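Local coordinates for protein beta-galactosidase (Bacteroides thetaiotaomicron, PDB 5MUJ) that probably hydrolyses a glycosidic bond in chain B of the plant pectin rhamnogalacturonan II, a glycan it binds in a pocket, at residues 45-50 with 359-364; 69-74 with 102-107; 74-79 with 93-98. One frame throughout, in Å; residues are numbered along the deposited sequence.

Overall arrangement
The chain folds into five four-stranded antiparallel sheets, consistent with a five-bladed beta-propeller. From the N terminus, residues 45-50 come first. Contact 1 closes a loop of 308 residues when 359-364 pairs with them, joining the first strand to the last sheet. Contacts 2 and 3 both nest inside that loop. They lie in the next sheet, where strand 71-79 serves both and M74 is shared. Contact 3 closes the hairpin of 71-79 and 90-97 and nests inside contact 2, which reaches on to 102-107. I359 of contact 1 packs on M74 and Y76, linking the two sheets.

Contact 1 of 3, residues 45-50 with 359-364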
ATOM      1  N   TYR A  45      -4.875 -13.154  15.261  1.00 10.89           N
ATOM      2  CA  TYR A  45      -5.182 -14.536  14.761  1.00 10.35           C
ATOM      3  C   TYR A  45      -4.888 -14.606  13.246  1.00 10.76           C
ATOM      4  O   TYR A  45      -5.572 -13.971  12.420  1.00 13.55           O
ATOM      5  CB  TYR A  45      -6.644 -14.997  15.088  1.00 11.04           C
ATOM      6  CG  TYR A  45      -6.853 -14.969  16.576  1.00  9.72           C
ATOM      7  CD1 TYR A  45      -6.234 -15.918  17.406  1.00  9.88           C
ATOM      8  CD2 TYR A  45      -7.484 -13.927  17.173  1.00  9.51           C
ATOM      9  CE1 TYR A  45      -6.344 -15.850  18.786  1.00 11.20           C
ATOM     10  CE2 TYR A  45      -7.581 -13.836  18.557  1.00 10.07           C
ATOM     11  CZ  TYR A  45      -7.028 -14.809  19.358  1.00 10.86           C
ATOM     12  OH  TYR A  45      -7.114 -14.720  20.743  1.00 13.97           O
ATOM     13  N   LYS A  46      -3.874 -15.368  12.874  1.00 11.76           N
ATOM     14  CA  LYS A  46      -3.452 -15.410  11.448  1.00 11.21           C
ATOM     15  C   LYS A  46      -4.244 -16.465  10.685  1.00 13.18           C
ATOM     16  O   LYS A  46      -4.122 -17.662  10.940  1.00 16.69           O
ATOM     17  CB  LYS A  46      -1.956 -15.676  11.346  1.00 12.57           C
ATOM     18  CG  LYS A  46      -1.180 -14.464  11.869  1.00 12.64           C
ATOM     19  CD  LYS A  46       0.306 -14.496  11.581  1.00 13.82           C
ATOM     20  CE  LYS A  46       0.928 -13.197  12.019  1.00 13.58           C
ATOM     21  NZ  LYS A  46       2.390 -13.352  11.801  1.00 12.78           N
ATOM     22  N   TYR A  47      -5.051 -15.996   9.756  1.00 13.14           N
ATOM     23  CA  TYR A  47      -5.909 -16.899   8.944  1.00 10.27           C
ATOM     24  C   TYR A  47      -5.029 -17.666   7.982  1.00 11.54           C
ATOM     25  O   TYR A  47      -5.134 -18.877   7.845  1.00 13.82           O
ATOM     26  CB  TYR A  47      -6.929 -16.114   8.194  1.00 10.43           C
ATOM     27  CG  TYR A  47      -7.768 -16.939   7.267  1.00 13.30           C
ATOM     28  CD1 TYR A  47      -8.867 -17.646   7.739  1.00 15.00           C
ATOM     29  CD2 TYR A  47      -7.491 -16.981   5.907  1.00 14.69           C
ATOM     30  CE1 TYR A  47      -9.638 -18.411   6.890  1.00 16.06           C
ATOM     31  CE2 TYR A  47      -8.257 -17.752   5.035  1.00 14.82           C
ATOM     32  CZ  TYR A  47      -9.344 -18.454   5.544  1.00 17.45           C
ATOM     33  OH  TYR A  47     -10.134 -19.227   4.716  1.00 23.07           O
ATOM     34  N   GLY A  48      -4.157 -16.927   7.299  1.00 11.17           N
ATOM     35  CA  GLY A  48      -3.150 -17.460   6.410  1.00 10.30           C
ATOM     36  C   GLY A  48      -3.283 -16.776   5.071  1.00  9.76           C
ATOM     37  O   GLY A  48      -3.856 -15.677   4.980  1.00 11.58           O
ATOM     38  N   LEU A  49      -2.789 -17.425   4.031  0.50  9.86           N
ATOM     39  CA  LEU A  49      -2.703 -16.777   2.724  0.50  9.06           C
ATOM     40  C   LEU A  49      -4.077 -16.558   2.116  0.50 10.22           C
ATOM     41  O   LEU A  49      -5.006 -17.400   2.274  0.50 11.16           O
ATOM     42  CB  LEU A  49      -1.787 -17.549   1.790  0.50  7.32           C
ATOM     43  CG  LEU A  49      -0.322 -17.611   2.247  0.50  5.86           C
ATOM     44  CD1 LEU A  49       0.432 -18.786   1.668  0.50  5.07           C
ATOM     45  CD2 LEU A  49       0.413 -16.308   1.912  0.50  5.42           C
ATOM     46  N   ALA A  50      -4.223 -15.421   1.454  1.00 12.65           N
ATOM     47  CA  ALA A  50      -5.430 -15.053   0.732  1.00 13.42           C
ATOM     48  C   ALA A  50      -5.192 -15.257  -0.769  1.00 12.77           C
ATOM     49  O   ALA A  50      -6.035 -15.777  -1.501  1.00 13.64           O
ATOM     50  CB  ALA A  50      -5.734 -13.587   0.980  1.00 14.21           C
ATOM     51  N   ILE A 359       0.011 -12.559  -0.353  1.00  9.80           N
ATOM     52  CA  ILE A 359      -0.835 -11.746   0.502  1.00  9.86           C
ATOM     53  C   ILE A 359      -1.518 -12.680   1.492  1.00  9.96           C
ATOM     54  O   ILE A 359      -2.098 -13.719   1.095  1.00 14.58           O
ATOM     55  CB  ILE A 359      -1.876 -10.959  -0.301  1.00 10.15           C
ATOM     56  CG1 ILE A 359      -1.156  -9.897  -1.145  1.00 11.36           C
ATOM     57  CG2 ILE A 359      -2.931 -10.281   0.579  1.00  8.92           C
ATOM     58  CD1 ILE A 359      -1.958  -9.295  -2.284  1.00 10.09           C
ATOM     59  N   ALA A 360      -1.459 -12.329   2.775  1.00 10.99           N
ATOM     60  CA  ALA A 360      -2.104 -13.090   3.887  1.00  9.47           C
ATOM     61  C   ALA A 360      -3.042 -12.206   4.694  1.00 10.50           C
ATOM     62  O   ALA A 360      -3.131 -10.988   4.493  1.00 11.13           O
ATOM     63  CB  ALA A 360      -1.097 -13.681   4.785  1.00  8.70           C
ATOM     64  N   ILE A 361      -3.796 -12.843   5.590  1.00  8.86           N
ATOM     65  CA  ILE A 361      -4.752 -12.147   6.419  1.00  8.73           C
ATOM     66  C   ILE A 361      -4.609 -12.490   7.894  1.00  9.02           C
ATOM     67  O   ILE A 361      -4.445 -13.665   8.246  1.00 11.58           O
ATOM     68  CB  ILE A 361      -6.185 -12.529   6.031  1.00  9.49           C
ATOM     69  CG1 ILE A 361      -6.283 -12.640   4.528  1.00 10.05           C
ATOM     70  CG2 ILE A 361      -7.158 -11.490   6.536  1.00 11.02           C
ATOM     71  CD1 ILE A 361      -7.680 -13.004   4.079  1.00  9.83           C
ATOM     72  N   ALA A 362      -4.756 -11.488   8.754  1.00  9.71           N
ATOM     73  CA  ALA A 362      -4.885 -11.717  10.194  1.00  9.67           C
ATOM     74  C   ALA A 362      -6.231 -11.102  10.655  1.00  9.48           C
ATOM     75  O   ALA A 362      -6.729 -10.161  10.048  1.00 10.73           O
ATOM     76  CB  ALA A 362      -3.690 -11.120  10.941  1.00 10.81           C
ATOM     77  N   THR A 363      -6.850 -11.674  11.702  1.00 11.38           N
ATOM     78  CA  THR A 363      -8.168 -11.214  12.145  1.00 10.61           C
ATOM     79  C   THR A 363      -8.236 -10.995  13.652  1.00 10.38           C
ATOM     80  O   THR A 363      -7.418 -11.511  14.390  1.00 12.17           O
ATOM     81  CB  THR A 363      -9.273 -12.199  11.716  1.00 11.98           C
ATOM     82  OG1 THR A 363      -8.981 -13.489  12.245  1.00 14.17           O
ATOM     83  CG2 THR A 363      -9.370 -12.257  10.185  1.00 11.45           C
ATOM     84  N   SER A 364      -9.208 -10.207  14.076  1.00  9.79           N
ATOM     85  CA  SER A 364      -9.414  -9.906  15.494  1.00 10.37           C
ATOM     86  C   SER A 364     -10.005 -11.089  16.333  1.00 10.57           C
ATOM     87  O   SER A 364      -9.807 -11.117  17.550  1.00 13.15           O
ATOM     88  CB  SER A 364     -10.326  -8.713  15.653  1.00 12.18           C
ATOM     89  OG  SER A 364     -11.510  -8.897  14.911  1.00 12.62           O
TER
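Y45 turns its ring beside the backbone N, with CG anti to its own carbonyl carbon (chi1 -59°), and this puts the ring edge against T363 O and S364 O. Strands 45-51 and 357-363 form an antiparallel pair that fits the velcro closure of a beta-propeller: the N-terminal strand 45-51 adds the outermost strand to a sheet made by the C-terminal part of the chain. Y45 CE2 is 3.7 Å from S364 O. I361 holds CG1 anti to its carbonyl carbon too (chi1 -40°), and I361 CD1 then meets A50 CB at 3.7 Å. Y45 and T363 form a hydrogen-bonded pair, with T363 N to Y45 O at 2.7 Å. K46 faces A362 in a non-hydrogen-bonded pair, and its NZ goes on to a salt bridge with D328. Then the register slips by one. Y47 and G48 both face I361, a classic beta bulge. I361 O accepts from Y47 N at 2.8 Å and weakly from G48 N, while I361 N returns a bond to G48 O at 2.9 Å. Next to the bulge, A360 CB lies 3.4 Å from G48 O. At the corner of the chain, A50 N bonds I359 O at 2.7 Å, with an N-H...O angle of 168°, nearly straight.

Contact 2 of 3, residues 69-74 with 102-107; sequences GDKWLM and DWRTLG
M74 and W103 carry this contact through a Met-aromatic interaction. M74 is present as selenomethionine. Its terminal methyl CE sits over one face of the W103 indole, 3.7 Å from the centroid of the six-membered ring. The selenium SE stands farther off, 5.0 Å from the same centroid and only 9° from the ring normal. The chain of M74 starts extended, with CG anti to the backbone N (chi1 -176°), and bends at its last torsion (chi3 -61°). The bend folds CE down onto the ring. The methyl is therefore a CH-pi donor, and the two side chains cross at about a right angle.

Apolar packing adds to this. M74 CB touches the far end of the indole at W103 CZ3, 3.5 Å away. W72 CB comes to W103 CH2 at 3.9 Å. The W72 ring itself turns away from W103 and packs edge-to-face with H340. W103 NE1 is satisfied by the backbone O of L100, which helps to fix the indole.

Two like charges come near each other. K71 NZ lies 4.2 Å from R104 NH2, at the edge of the guanidinium. E96 forms a salt bridge with R104 and a long, weak ion pair with K71, and both also make long, weak pairs with D98, which probably eases the repulsion.

Strands 71-79 and 104-110 are not neighbours, since 90-97 runs between them. W103 thus bridges across A95. It also packs on A50 and V51 of strand 45-51, in another sheet, and that packing is consistent with a blade interface in a beta-propeller.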
ATOM      1  N   GLY A  69     -21.519  -3.408  -4.213  1.00 22.17           N
ATOM      2  CA  GLY A  69     -22.675  -4.252  -3.967  1.00 25.49           C
ATOM      3  C   GLY A  69     -22.406  -4.958  -2.658  1.00 30.66           C
ATOM      4  O   GLY A  69     -22.123  -4.296  -1.654  1.00 27.96           O
ATOM      5  N   ASP A  70     -22.472  -6.286  -2.666  1.00 32.46           N
ATOM      6  CA  ASP A  70     -22.011  -7.090  -1.526  1.00 30.89           C
ATOM      7  C   ASP A  70     -20.778  -7.928  -1.867  1.00 28.85           C
ATOM      8  O   ASP A  70     -20.400  -8.801  -1.084  1.00 35.39           O
ATOM      9  CB  ASP A  70     -23.136  -7.982  -1.002  1.00 32.80           C
ATOM     10  CG  ASP A  70     -24.365  -7.190  -0.584  1.00 31.70           C
ATOM     11  OD1 ASP A  70     -24.197  -6.119   0.040  1.00 34.08           O
ATOM     12  OD2 ASP A  70     -25.493  -7.638  -0.888  1.00 34.43           O
ATOM     13  N   LYS A  71     -20.147  -7.648  -3.014  1.00 23.47           N
ATOM     14  CA  LYS A  71     -18.911  -8.319  -3.407  1.00 16.42           C
ATOM     15  C   LYS A  71     -17.685  -7.564  -2.910  1.00 15.91           C
ATOM     16  O   LYS A  71     -17.597  -6.347  -3.086  1.00 21.85           O
ATOM     17  CB  LYS A  71     -18.788  -8.384  -4.921  1.00 17.10           C
ATOM     18  CG  LYS A  71     -17.687  -9.311  -5.431  1.00 19.30           C
ATOM     19  CD  LYS A  71     -18.094 -10.787  -5.386  1.00 26.55           C
ATOM     20  CE  LYS A  71     -19.073 -11.155  -6.491  1.00 30.04           C
ATOM     21  NZ  LYS A  71     -19.433 -12.603  -6.451  1.00 33.07           N
ATOM     22  N   TRP A  72     -16.734  -8.317  -2.367  1.00 14.69           N
ATOM     23  CA  TRP A  72     -15.451  -7.773  -1.973  1.00 13.90           C
ATOM     24  C   TRP A  72     -14.443  -7.924  -3.127  1.00 14.84           C
ATOM     25  O   TRP A  72     -14.356  -8.964  -3.775  1.00 15.71           O
ATOM     26  CB  TRP A  72     -14.910  -8.464  -0.734  1.00 13.85           C
ATOM     27  CG  TRP A  72     -15.790  -8.253   0.476  1.00 13.63           C
ATOM     28  CD1 TRP A  72     -16.743  -9.110   1.000  1.00 15.47           C
ATOM     29  CD2 TRP A  72     -15.818  -7.091   1.299  1.00 16.10           C
ATOM     30  NE1 TRP A  72     -17.347  -8.538   2.080  1.00 18.01           N
ATOM     31  CE2 TRP A  72     -16.780  -7.307   2.306  1.00 18.42           C
ATOM     32  CE3 TRP A  72     -15.108  -5.890   1.295  1.00 16.98           C
ATOM     33  CZ2 TRP A  72     -17.059  -6.344   3.288  1.00 17.59           C
ATOM     34  CZ3 TRP A  72     -15.381  -4.948   2.278  1.00 18.92           C
ATOM     35  CH2 TRP A  72     -16.318  -5.178   3.264  1.00 16.77           C
ATOM     36  N   LEU A  73     -13.676  -6.862  -3.371  1.00 13.34           N
ATOM     37  CA  LEU A  73     -12.693  -6.831  -4.440  1.00 14.39           C
ATOM     38  C   LEU A  73     -11.304  -6.510  -3.859  1.00 12.01           C
ATOM     39  O   LEU A  73     -11.239  -5.862  -2.832  1.00 13.86           O
ATOM     40  CB  LEU A  73     -13.129  -5.786  -5.443  1.00 14.90           C
ATOM     41  CG  LEU A  73     -14.496  -6.055  -6.083  1.00 16.84           C
ATOM     42  CD1 LEU A  73     -14.973  -4.815  -6.796  1.00 19.38           C
ATOM     43  CD2 LEU A  73     -14.395  -7.229  -7.029  1.00 16.75           C
HETATM   44  N   MSE A  74     -10.258  -7.126  -4.417  1.00 11.38           N
HETATM   45  CA  MSE A  74      -8.879  -6.807  -4.027  1.00 11.50           C
HETATM   46  C   MSE A  74      -8.053  -6.610  -5.265  1.00 11.15           C
HETATM   47  O   MSE A  74      -7.903  -7.510  -6.072  1.00 12.41           O
HETATM   48  CB  MSE A  74      -8.274  -7.952  -3.201  1.00 11.76           C
HETATM   49  CG  MSE A  74      -6.865  -7.572  -2.715  1.00 13.52           C
HETATM   50 SE   MSE A  74      -5.876  -9.176  -2.245  1.00 20.00          SE
HETATM   51  CE  MSE A  74      -7.072  -9.827  -0.823  1.00 11.81           C
ATOM     52  N   ASP A 102     -11.705 -16.103   1.253  1.00 15.89           N
ATOM     53  CA  ASP A 102     -11.553 -16.911   0.061  1.00 16.90           C
ATOM     54  C   ASP A 102     -11.666 -16.010  -1.168  1.00 13.58           C
ATOM     55  O   ASP A 102     -12.711 -15.359  -1.394  1.00 16.59           O
ATOM     56  CB  ASP A 102     -12.649 -17.993  -0.020  1.00 18.06           C
ATOM     57  CG  ASP A 102     -12.529 -19.041   1.075  1.00 18.08           C
ATOM     58  OD1 ASP A 102     -13.056 -18.831   2.178  1.00 24.72           O
ATOM     59  OD2 ASP A 102     -11.890 -20.076   0.829  1.00 29.31           O
ATOM     60  N   TRP A 103     -10.632 -16.078  -1.981  1.00 11.52           N
ATOM     61  CA  TRP A 103     -10.408 -15.099  -3.087  1.00 11.96           C
ATOM     62  C   TRP A 103     -10.266 -15.810  -4.417  1.00 12.28           C
ATOM     63  O   TRP A 103      -9.630 -16.876  -4.503  1.00 15.36           O
ATOM     64  CB  TRP A 103      -9.140 -14.211  -2.836  1.00 10.99           C
ATOM     65  CG  TRP A 103      -9.389 -13.291  -1.714  1.00 12.35           C
ATOM     66  CD1 TRP A 103      -9.150 -13.528  -0.376  1.00 12.42           C
ATOM     67  CD2 TRP A 103      -9.993 -11.996  -1.782  1.00 10.92           C
ATOM     68  NE1 TRP A 103      -9.598 -12.465   0.378  1.00 11.42           N
ATOM     69  CE2 TRP A 103     -10.110 -11.514  -0.464  1.00 10.85           C
ATOM     70  CE3 TRP A 103     -10.477 -11.215  -2.823  1.00  9.49           C
ATOM     71  CZ2 TRP A 103     -10.729 -10.308  -0.183  1.00 10.19           C
ATOM     72  CZ3 TRP A 103     -11.053 -10.040  -2.533  1.00  9.33           C
ATOM     73  CH2 TRP A 103     -11.161  -9.578  -1.236  1.00  9.64           C
ATOM     74  N   ARG A 104     -10.855 -15.225  -5.460  1.00 13.49           N
ATOM     75  CA  ARG A 104     -10.686 -15.756  -6.820  1.00 15.24           C
ATOM     76  C   ARG A 104     -10.167 -14.672  -7.775  1.00 13.65           C
ATOM     77  O   ARG A 104     -10.820 -13.659  -7.986  1.00 14.81           O
ATOM     78  CB  ARG A 104     -11.998 -16.312  -7.341  1.00 15.00           C
ATOM     79  CG  ARG A 104     -12.599 -17.453  -6.501  1.00 17.58           C
ATOM     80  CD  ARG A 104     -13.970 -17.829  -7.030  1.00 22.09           C
ATOM     81  NE  ARG A 104     -14.894 -16.699  -6.902  1.00 23.66           N
ATOM     82  CZ  ARG A 104     -15.592 -16.418  -5.801  1.00 23.17           C
ATOM     83  NH1 ARG A 104     -15.492 -17.198  -4.723  1.00 26.68           N
ATOM     84  NH2 ARG A 104     -16.375 -15.347  -5.763  1.00 27.08           N
ATOM     85  N   THR A 105      -9.028 -14.948  -8.395  1.00 13.28           N
ATOM     86  CA  THR A 105      -8.405 -13.959  -9.312  1.00 11.89           C
ATOM     87  C   THR A 105      -9.162 -13.894 -10.601  1.00 13.57           C
ATOM     88  O   THR A 105      -9.539 -14.962 -11.165  1.00 15.16           O
ATOM     89  CB  THR A 105      -6.957 -14.307  -9.558  1.00 12.53           C
ATOM     90  OG1 THR A 105      -6.293 -14.106  -8.314  1.00 14.82           O
ATOM     91  CG2 THR A 105      -6.374 -13.443 -10.684  1.00 12.89           C
ATOM     92  N   LEU A 106      -9.450 -12.656 -11.034  1.00 12.29           N
ATOM     93  CA  LEU A 106     -10.251 -12.428 -12.234  1.00 12.38           C
ATOM     94  C   LEU A 106      -9.438 -12.113 -13.483  1.00 12.17           C
ATOM     95  O   LEU A 106      -9.874 -12.472 -14.584  1.00 13.37           O
ATOM     96  CB  LEU A 106     -11.264 -11.313 -12.003  1.00 13.70           C
ATOM     97  CG  LEU A 106     -12.331 -11.535 -10.938  1.00 12.48           C
ATOM     98  CD1 LEU A 106     -13.230 -10.330 -10.715  1.00 15.29           C
ATOM     99  CD2 LEU A 106     -13.250 -12.709 -11.307  1.00 13.32           C
ATOM    100  N   GLY A 107      -8.285 -11.453 -13.323  1.00 14.19           N
ATOM    101  CA  GLY A 107      -7.465 -11.012 -14.463  1.00 13.29           C
ATOM    102  C   GLY A 107      -6.901  -9.649 -14.165  1.00 13.16           C
ATOM    103  O   GLY A 107      -7.120  -9.094 -13.085  1.00 13.71           O
TER

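Contact 3 of 3, residues 74-79 with 93-98; sequences MTYVVY and WIAESD
The beta hairpin of strands 71-79 and 90-97 forms the middle of an antiparallel four-stranded sheet, and this contact is part of its ladder. M74 and A95 make a hydrogen-bonded pair, with M74 N to A95 O at 2.9 Å and A95 N to M74 O also at 2.9 Å. T75 and I94 follow as a non-hydrogen-bonded pair. Here T75 CA lies 3.2 Å from W93 O in a CA-H...O contact. Y76 and W93 are the next hydrogen-bonded pair, and W93 N reaches Y76 O at 2.8 Å.

Aromatic side chains pack on the face that carries Y76, W93 and A95. The Y76 CG takes the position between the backbone N and the carbonyl carbon (chi1 64°), and this swings the ring across toward strand 90-97. W93 CB then sits over one face of the Y76 ring, offset toward its rim, 3.7 Å from Y76 CZ. A95 CB lies at the edge of the same ring, 4.0 Å from Y76 CE2. The Y76 and W93 rings are near parallel, with planes at 13°, but they are slid apart and barely overlap. V78 reaches W93 from its own strand: V78 CG2 stands over a face of the indole, 3.3 Å from W93 CD1, so this fit is tight.

The hydroxyl of Y76 is hydrogen-bonded to T105 of strand 104-110. I94 is bonded through its backbone to L106 of that strand. The hairpin is thus tied to the outer strand, and T75 is bonded to T64 on the other side. As the two inner strands of a four-stranded antiparallel sheet, they are consistent with a beta-propeller blade.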
HETATM    1  N   MSE A  74     -10.258  -7.126  -4.417  1.00 11.38           N
HETATM    2  CA  MSE A  74      -8.879  -6.807  -4.027  1.00 11.50           C
HETATM    3  C   MSE A  74      -8.053  -6.610  -5.265  1.00 11.15           C
HETATM    4  O   MSE A  74      -7.903  -7.510  -6.072  1.00 12.41           O
HETATM    5  CB  MSE A  74      -8.274  -7.952  -3.201  1.00 11.76           C
HETATM    6  CG  MSE A  74      -6.865  -7.572  -2.715  1.00 13.52           C
HETATM    7 SE   MSE A  74      -5.876  -9.176  -2.245  1.00 20.00          SE
HETATM    8  CE  MSE A  74      -7.072  -9.827  -0.823  1.00 11.81           C
ATOM      9  N   THR A  75      -7.456  -5.422  -5.390  1.00  9.94           N
ATOM     10  CA  THR A  75      -6.371  -5.263  -6.401  1.00 10.05           C
ATOM     11  C   THR A  75      -5.063  -5.650  -5.746  1.00 10.32           C
ATOM     12  O   THR A  75      -4.933  -5.561  -4.549  1.00 11.50           O
ATOM     13  CB  THR A  75      -6.199  -3.841  -7.045  1.00 10.03           C
ATOM     14  OG1 THR A  75      -6.051  -2.825  -6.031  1.00 11.55           O
ATOM     15  CG2 THR A  75      -7.300  -3.484  -7.935  1.00  9.54           C
ATOM     16  N   TYR A  76      -4.164  -6.191  -6.551  1.00 10.14           N
ATOM     17  CA  TYR A  76      -2.817  -6.566  -6.105  1.00 10.27           C
ATOM     18  C   TYR A  76      -1.807  -6.517  -7.264  1.00  9.90           C
ATOM     19  O   TYR A  76      -2.183  -6.475  -8.426  1.00 11.68           O
ATOM     20  CB  TYR A  76      -2.813  -7.914  -5.392  1.00 10.75           C
ATOM     21  CG  TYR A  76      -3.213  -9.099  -6.262  1.00 10.66           C
ATOM     22  CD1 TYR A  76      -2.256  -9.811  -6.982  1.00 10.63           C
ATOM     23  CD2 TYR A  76      -4.555  -9.542  -6.317  1.00 11.40           C
ATOM     24  CE1 TYR A  76      -2.594 -10.880  -7.795  1.00 10.43           C
ATOM     25  CE2 TYR A  76      -4.908 -10.637  -7.123  1.00 12.45           C
ATOM     26  CZ  TYR A  76      -3.935 -11.329  -7.805  1.00 11.63           C
ATOM     27  OH  TYR A  76      -4.254 -12.404  -8.597  1.00 15.52           O
ATOM     28  N   VAL A  77      -0.522  -6.452  -6.918  1.00  9.96           N
ATOM     29  CA  VAL A  77       0.493  -6.420  -7.939  1.00 10.97           C
ATOM     30  C   VAL A  77       1.174  -7.792  -8.025  1.00 10.58           C
ATOM     31  O   VAL A  77       1.285  -8.530  -7.031  1.00 13.83           O
ATOM     32  CB  VAL A  77       1.527  -5.277  -7.716  1.00 12.15           C
ATOM     33  CG1 VAL A  77       0.762  -3.955  -7.606  1.00 11.80           C
ATOM     34  CG2 VAL A  77       2.435  -5.547  -6.506  1.00 12.92           C
ATOM     35  N   VAL A  78       1.581  -8.132  -9.227  1.00  9.58           N
ATOM     36  CA  VAL A  78       2.328  -9.314  -9.516  1.00  9.77           C
ATOM     37  C   VAL A  78       3.683  -8.879 -10.155  1.00 10.42           C
ATOM     38  O   VAL A  78       3.736  -8.082 -11.113  1.00 11.11           O
ATOM     39  CB  VAL A  78       1.580 -10.218 -10.510  1.00  9.45           C
ATOM     40  CG1 VAL A  78       2.463 -11.351 -10.994  1.00 10.82           C
ATOM     41  CG2 VAL A  78       0.288 -10.782  -9.884  1.00  9.75           C
ATOM     42  N   TYR A  79       4.754  -9.436  -9.641  1.00 10.83           N
ATOM     43  CA  TYR A  79       6.096  -9.346 -10.262  1.00 10.91           C
ATOM     44  C   TYR A  79       6.402 -10.729 -10.806  1.00 11.25           C
ATOM     45  O   TYR A  79       6.231 -11.719 -10.070  1.00 12.02           O
ATOM     46  CB  TYR A  79       7.144  -8.931  -9.225  1.00 12.56           C
ATOM     47  CG  TYR A  79       8.557  -9.099  -9.727  1.00 12.32           C
ATOM     48  CD1 TYR A  79       9.080  -8.228 -10.688  1.00 12.68           C
ATOM     49  CD2 TYR A  79       9.360 -10.120  -9.272  1.00 13.14           C
ATOM     50  CE1 TYR A  79      10.349  -8.405 -11.184  1.00 10.60           C
ATOM     51  CE2 TYR A  79      10.652 -10.287  -9.747  1.00 12.17           C
ATOM     52  CZ  TYR A  79      11.140  -9.419 -10.711  1.00 11.63           C
ATOM     53  OH  TYR A  79      12.420  -9.521 -11.203  1.00 14.51           O
ATOM     54  N   TRP A  93      -3.506  -6.811 -10.910  1.00  9.02           N
ATOM     55  CA  TRP A  93      -4.593  -7.791 -11.064  1.00  9.12           C
ATOM     56  C   TRP A  93      -5.701  -7.444 -10.054  1.00 10.70           C
ATOM     57  O   TRP A  93      -5.538  -6.699  -9.083  1.00 11.75           O
ATOM     58  CB  TRP A  93      -4.059  -9.213 -10.816  1.00  9.74           C
ATOM     59  CG  TRP A  93      -3.062  -9.706 -11.787  1.00 11.08           C
ATOM     60  CD1 TRP A  93      -1.788  -9.212 -11.982  1.00 13.40           C
ATOM     61  CD2 TRP A  93      -3.196 -10.781 -12.703  1.00 10.72           C
ATOM     62  NE1 TRP A  93      -1.131  -9.908 -12.970  1.00 13.01           N
ATOM     63  CE2 TRP A  93      -1.975 -10.886 -13.437  1.00 11.26           C
ATOM     64  CE3 TRP A  93      -4.237 -11.669 -12.991  1.00 11.48           C
ATOM     65  CZ2 TRP A  93      -1.780 -11.841 -14.426  1.00 11.22           C
ATOM     66  CZ3 TRP A  93      -4.053 -12.593 -13.978  1.00 13.34           C
ATOM     67  CH2 TRP A  93      -2.843 -12.718 -14.663  1.00 11.33           C
ATOM     68  N   ILE A  94      -6.814  -8.115 -10.260  1.00 10.90           N
ATOM     69  CA  ILE A  94      -8.003  -8.005  -9.380  1.00 10.76           C
ATOM     70  C   ILE A  94      -8.574  -9.402  -9.038  1.00 10.85           C
ATOM     71  O   ILE A  94      -8.626 -10.280  -9.888  1.00 12.22           O
ATOM     72  CB  ILE A  94      -9.060  -7.022  -9.941  1.00 12.28           C
ATOM     73  CG1 ILE A  94     -10.049  -6.579  -8.873  1.00 13.18           C
ATOM     74  CG2 ILE A  94      -9.826  -7.612 -11.126  1.00 10.95           C
ATOM     75  CD1 ILE A  94     -10.941  -5.435  -9.286  1.00 13.79           C
ATOM     76  N   ALA A  95      -8.977  -9.542  -7.777  1.00 10.88           N
ATOM     77  CA  ALA A  95      -9.602 -10.771  -7.330  1.00 10.28           C
ATOM     78  C   ALA A  95     -10.855 -10.413  -6.594  1.00 10.83           C
ATOM     79  O   ALA A  95     -11.069  -9.303  -6.120  1.00 12.21           O
ATOM     80  CB  ALA A  95      -8.704 -11.563  -6.417  1.00 10.69           C
ATOM     81  N   GLU A  96     -11.773 -11.372  -6.606  1.00 12.41           N
ATOM     82  CA  GLU A  96     -13.046 -11.193  -5.885  1.00 13.56           C
ATOM     83  C   GLU A  96     -13.249 -12.211  -4.733  1.00 13.63           C
ATOM     84  O   GLU A  96     -12.600 -13.248  -4.692  1.00 12.76           O
ATOM     85  CB  GLU A  96     -14.252 -11.281  -6.835  1.00 16.69           C
ATOM     86  CG  GLU A  96     -14.469 -12.659  -7.467  1.00 18.53           C
ATOM     87  CD  GLU A  96     -15.707 -12.773  -8.305  1.00 21.29           C
ATOM     88  OE1 GLU A  96     -16.200 -11.775  -8.857  1.00 25.67           O
ATOM     89  OE2 GLU A  96     -16.194 -13.903  -8.398  1.00 28.97           O
ATOM     90  N   SER A  97     -14.132 -11.833  -3.807  1.00 12.84           N
ATOM     91  CA  SER A  97     -14.514 -12.640  -2.628  1.00 13.73           C
ATOM     92  C   SER A  97     -15.911 -12.297  -2.163  1.00 16.31           C
ATOM     93  O   SER A  97     -16.373 -11.137  -2.233  1.00 19.04           O
ATOM     94  CB  SER A  97     -13.559 -12.392  -1.459  1.00 15.17           C
ATOM     95  OG  SER A  97     -13.930 -13.152  -0.317  1.00 16.41           O
ATOM     96  N   ASP A  98     -16.563 -13.333  -1.658  1.00 16.14           N
ATOM     97  CA  ASP A  98     -17.833 -13.183  -0.934  1.00 15.18           C
ATOM     98  C   ASP A  98     -17.672 -13.098   0.579  1.00 16.49           C
ATOM     99  O   ASP A  98     -18.649 -12.763   1.268  1.00 19.92           O
ATOM    100  CB  ASP A  98     -18.781 -14.356  -1.247  1.00 16.21           C
ATOM    101  CG  ASP A  98     -19.161 -14.428  -2.702  1.00 21.19           C
ATOM    102  OD1 ASP A  98     -19.672 -13.434  -3.263  1.00 27.36           O
ATOM    103  OD2 ASP A  98     -18.978 -15.508  -3.281  1.00 28.65           O
TER